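Local coordinates for protein putative NAD(P)H:FMN oxidoreductase (Porphyromonas gingivalis W83, PDB 3GE5) that binds flavin mononucleotide and, as a member of the nitroreductase family, probably works as an NAD(P)H-dependent oxidoreductase, at residues V76-L86 with P96-T104. Sequence-based numbering, arbitrary orientation.
Sequences VVREEEGRKRL and PGAPIYIIT
Val77 and Tyr101 form an antiparallel hydrogen-bonded pair where strand 72-77, outermost within this chain in the nitroreductase-fold sheet, meets its neighbour, strand 100-107. Val77 N reaches Tyr101 O at 2.8 Å, and Tyr101 N returns a bond to Val77 O; Val76 and Ile102 make the adjoining non-hydrogen-bonded pair. Beyond Val76 the sheet continues through a parallel ladder into a strand of the second subunit.

Apolar packing covers the sheet face that carries Val77 and Tyr101, over which helix 80-86 folds back. Leu86 sets CD2 over one face of the Tyr101 ring, a CH-pi contact 3.7 Å from the ring centroid, while its CD1 meets Ile103 CD1 tip to tip. Val77 CG2 also packs against Ile103 CD1.

The polar contacts centre on Arg83, whose chain bends at chi3 (64°) to bring the guanidinium past the hydroxyl end of Tyr101, its plane 13° from the ring plane but placed obliquely, not stacked. NH1 forms a salt bridge with Glu80 OE2 at 3.0 Å. Tyr101 OH bonds to Phe95 O and, through a water, to Arg83 O. Toward the turn that follows flavin-binding Trp94, Arg83 grips Ala98 O side-on, with NE at 3.0 Å and NH2 at 2.7 Å, and NH2 adds a weak bond to Pro96 O.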
loop_
_atom_site.group_PDB
_atom_site.type_symbol
_atom_site.label_atom_id
_atom_site.label_comp_id
_atom_site.label_asym_id
_atom_site.label_seq_id
_atom_site.Cartn_x
_atom_site.Cartn_y
_atom_site.Cartn_z
ATOM N N VAL A 76 8.924 -16.473 -3.298
ATOM C CA VAL A 76 10.267 -15.899 -3.435
ATOM C C VAL A 76 10.999 -16.642 -4.540
ATOM O O VAL A 76 11.000 -17.898 -4.549
ATOM C CB VAL A 76 11.058 -15.994 -2.106
ATOM C CG1 VAL A 76 12.448 -15.491 -2.329
ATOM C CG2 VAL A 76 10.329 -15.222 -0.970
ATOM N N VAL A 77 11.585 -15.890 -5.483
ATOM C CA VAL A 77 12.372 -16.496 -6.568
ATOM C C VAL A 77 13.752 -15.838 -6.535
ATOM O O VAL A 77 13.910 -14.665 -6.812
ATOM C CB VAL A 77 11.673 -16.340 -7.937
ATOM C CG1 VAL A 77 12.600 -16.831 -9.050
ATOM C CG2 VAL A 77 10.325 -17.118 -7.919
ATOM N N ARG A 78 14.761 -16.607 -6.150
ATOM C CA ARG A 78 16.127 -16.087 -6.114
ATOM C C ARG A 78 17.201 -17.061 -6.610
ATOM O O ARG A 78 18.312 -16.628 -6.919
ATOM C CB ARG A 78 16.484 -15.603 -4.712
ATOM C CG ARG A 78 16.365 -16.640 -3.691
ATOM C CD ARG A 78 16.952 -16.185 -2.402
ATOM N NE ARG A 78 16.619 -17.149 -1.365
ATOM C CZ ARG A 78 17.112 -17.132 -0.134
ATOM N NH1 ARG A 78 17.967 -16.175 0.237
ATOM N NH2 ARG A 78 16.722 -18.068 0.725
ATOM N N GLU A 79 16.901 -18.355 -6.692
ATOM C CA GLU A 79 17.861 -19.304 -7.268
ATOM C C GLU A 79 17.872 -19.149 -8.775
ATOM O O GLU A 79 16.899 -18.697 -9.404
ATOM C CB GLU A 79 17.506 -20.739 -6.912
ATOM C CG GLU A 79 17.599 -21.007 -5.442
ATOM C CD GLU A 79 17.260 -22.447 -5.115
ATOM O OE1 GLU A 79 16.837 -23.206 -6.048
ATOM O OE2 GLU A 79 17.400 -22.789 -3.918
ATOM N N GLU A 80 18.982 -19.522 -9.385
ATOM C CA GLU A 80 19.145 -19.229 -10.809
ATOM C C GLU A 80 18.080 -19.852 -11.703
ATOM O O GLU A 80 17.598 -19.194 -12.634
ATOM C CB GLU A 80 20.555 -19.635 -11.289
ATOM C CG GLU A 80 21.564 -18.523 -11.027
ATOM C CD GLU A 80 21.056 -17.152 -11.506
ATOM O OE1 GLU A 80 20.937 -16.973 -12.745
ATOM O OE2 GLU A 80 20.749 -16.278 -10.650
ATOM N N GLU A 81 17.692 -21.092 -11.407
ATOM C CA GLU A 81 16.733 -21.797 -12.229
ATOM C C GLU A 81 15.408 -21.050 -12.248
ATOM O O GLU A 81 14.816 -20.845 -13.314
ATOM C CB GLU A 81 16.529 -23.223 -11.723
ATOM C CG GLU A 81 15.406 -24.008 -12.427
ATOM C CD GLU A 81 15.042 -25.325 -11.712
ATOM O OE1 GLU A 81 15.805 -26.319 -11.826
ATOM O OE2 GLU A 81 13.983 -25.364 -11.050
ATOM N N GLY A 82 14.963 -20.641 -11.064
ATOM C CA GLY A 82 13.699 -19.931 -10.903
ATOM C C GLY A 82 13.763 -18.565 -11.547
ATOM O O GLY A 82 12.814 -18.151 -12.206
ATOM N N ARG A 83 14.873 -17.846 -11.360
ATOM C CA ARG A 83 15.001 -16.509 -11.961
ATOM C C ARG A 83 14.923 -16.606 -13.493
ATOM O O ARG A 83 14.251 -15.814 -14.165
ATOM C CB ARG A 83 16.328 -15.830 -11.531
ATOM C CG ARG A 83 16.470 -15.521 -10.037
ATOM C CD ARG A 83 17.832 -14.830 -9.717
ATOM N NE ARG A 83 17.824 -13.538 -10.413
ATOM C CZ ARG A 83 18.439 -13.267 -11.567
ATOM N NH1 ARG A 83 19.240 -14.154 -12.145
ATOM N NH2 ARG A 83 18.271 -12.087 -12.147
ATOM N N LYS A 84 15.600 -17.595 -14.049
ATOM C CA LYS A 84 15.565 -17.833 -15.494
ATOM C C LYS A 84 14.150 -18.217 -15.989
ATOM O O LYS A 84 13.725 -17.786 -17.070
ATOM C CB LYS A 84 16.589 -18.883 -15.866
ATOM C CG LYS A 84 18.039 -18.370 -15.709
ATOM N N ARG A 85 13.444 -19.022 -15.204
ATOM C CA ARG A 85 12.058 -19.380 -15.530
ATOM C C ARG A 85 11.149 -18.153 -15.532
ATOM O O ARG A 85 10.284 -18.021 -16.398
ATOM C CB ARG A 85 11.516 -20.425 -14.554
ATOM C CG ARG A 85 12.117 -21.792 -14.759
ATOM C CD ARG A 85 11.975 -22.654 -13.511
ATOM N NE ARG A 85 10.575 -22.936 -13.211
ATOM C CZ ARG A 85 10.091 -23.172 -11.995
ATOM N NH1 ARG A 85 10.889 -23.158 -10.931
ATOM N NH2 ARG A 85 8.798 -23.426 -11.842
ATOM N N LEU A 86 11.375 -17.242 -14.589
ATOM C CA LEU A 86 10.491 -16.087 -14.431
ATOM C C LEU A 86 10.689 -15.067 -15.552
ATOM O O LEU A 86 9.748 -14.347 -15.945
ATOM C CB LEU A 86 10.712 -15.442 -13.066
ATOM C CG LEU A 86 9.932 -14.167 -12.723
ATOM C CD1 LEU A 86 8.414 -14.446 -12.808
ATOM C CD2 LEU A 86 10.341 -13.582 -11.355
ATOM N N PRO A 96 15.247 -8.878 -16.026
ATOM C CA PRO A 96 16.043 -10.049 -15.674
ATOM C C PRO A 96 17.352 -9.791 -14.918
ATOM O O PRO A 96 18.060 -10.741 -14.596
ATOM C CB PRO A 96 16.333 -10.712 -17.035
ATOM C CG PRO A 96 16.092 -9.701 -18.035
ATOM C CD PRO A 96 15.154 -8.685 -17.483
ATOM N N GLY A 97 17.670 -8.537 -14.621
ATOM C CA GLY A 97 18.872 -8.194 -13.853
ATOM C C GLY A 97 18.694 -8.167 -12.331
ATOM O O GLY A 97 19.669 -7.949 -11.613
ATOM N N ALA A 98 17.454 -8.340 -11.812
ATOM C CA ALA A 98 17.204 -8.265 -10.364
ATOM C C ALA A 98 17.589 -9.568 -9.664
ATOM O O ALA A 98 17.201 -10.666 -10.121
ATOM C CB ALA A 98 15.706 -7.919 -10.090
ATOM N N PRO A 99 18.379 -9.493 -8.579
ATOM C CA PRO A 99 18.755 -10.688 -7.880
ATOM C C PRO A 99 17.648 -11.465 -7.236
ATOM O O PRO A 99 17.769 -12.669 -7.136
ATOM C CB PRO A 99 19.670 -10.184 -6.752
ATOM C CG PRO A 99 19.978 -8.815 -7.060
ATOM C CD PRO A 99 19.050 -8.292 -8.048
ATOM N N ILE A 100 16.639 -10.765 -6.705
ATOM C CA ILE A 100 15.551 -11.409 -5.979
ATOM C C ILE A 100 14.224 -10.888 -6.475
ATOM O O ILE A 100 14.066 -9.688 -6.681
ATOM C CB ILE A 100 15.653 -11.170 -4.446
ATOM C CG1 ILE A 100 16.955 -11.777 -3.930
ATOM C CG2 ILE A 100 14.445 -11.828 -3.698
ATOM C CD1 ILE A 100 17.166 -11.661 -2.428
ATOM N N TYR A 101 13.278 -11.806 -6.638
ATOM C CA TYR A 101 11.897 -11.436 -6.928
ATOM C C TYR A 101 10.967 -11.987 -5.848
ATOM O O TYR A 101 11.059 -13.152 -5.465
ATOM C CB TYR A 101 11.443 -11.976 -8.283
ATOM C CG TYR A 101 12.368 -11.653 -9.421
ATOM C CD1 TYR A 101 12.182 -10.513 -10.195
ATOM C CD2 TYR A 101 13.409 -12.532 -9.758
ATOM C CE1 TYR A 101 13.018 -10.234 -11.277
ATOM C CE2 TYR A 101 14.241 -12.274 -10.835
ATOM C CZ TYR A 101 14.043 -11.132 -11.587
ATOM O OH TYR A 101 14.899 -10.908 -12.650
ATOM N N ILE A 102 10.078 -11.138 -5.345
ATOM C CA ILE A 102 9.005 -11.606 -4.474
ATOM C C ILE A 102 7.676 -11.451 -5.236
ATOM O O ILE A 102 7.209 -10.304 -5.473
ATOM C CB ILE A 102 8.933 -10.861 -3.116
ATOM C CG1 ILE A 102 10.276 -10.936 -2.372
ATOM C CG2 ILE A 102 7.785 -11.438 -2.267
ATOM C CD1 ILE A 102 10.358 -9.969 -1.099
ATOM N N ILE A 103 7.138 -12.599 -5.654
ATOM C CA ILE A 103 5.866 -12.623 -6.421
ATOM C C ILE A 103 4.748 -12.647 -5.406
ATOM O O ILE A 103 4.607 -13.630 -4.657
ATOM C CB ILE A 103 5.748 -13.849 -7.345
ATOM C CG1 ILE A 103 7.024 -14.026 -8.181
ATOM C CG2 ILE A 103 4.459 -13.734 -8.216
ATOM C CD1 ILE A 103 7.080 -15.210 -9.108
ATOM N N THR A 104 3.944 -11.588 -5.361
ATOM C CA THR A 104 2.840 -11.528 -4.418
ATOM C C THR A 104 1.569 -12.031 -5.090
ATOM O O THR A 104 1.067 -11.431 -6.042
ATOM C CB THR A 104 2.650 -10.122 -3.854
ATOM O OG1 THR A 104 3.883 -9.730 -3.239
ATOM C CG2 THR A 104 1.510 -10.045 -2.821
HETATM O O HOH W 1 19.869 -14.191 -6.741
HETATM O O HOH W 2 14.913 -13.299 -14.296
#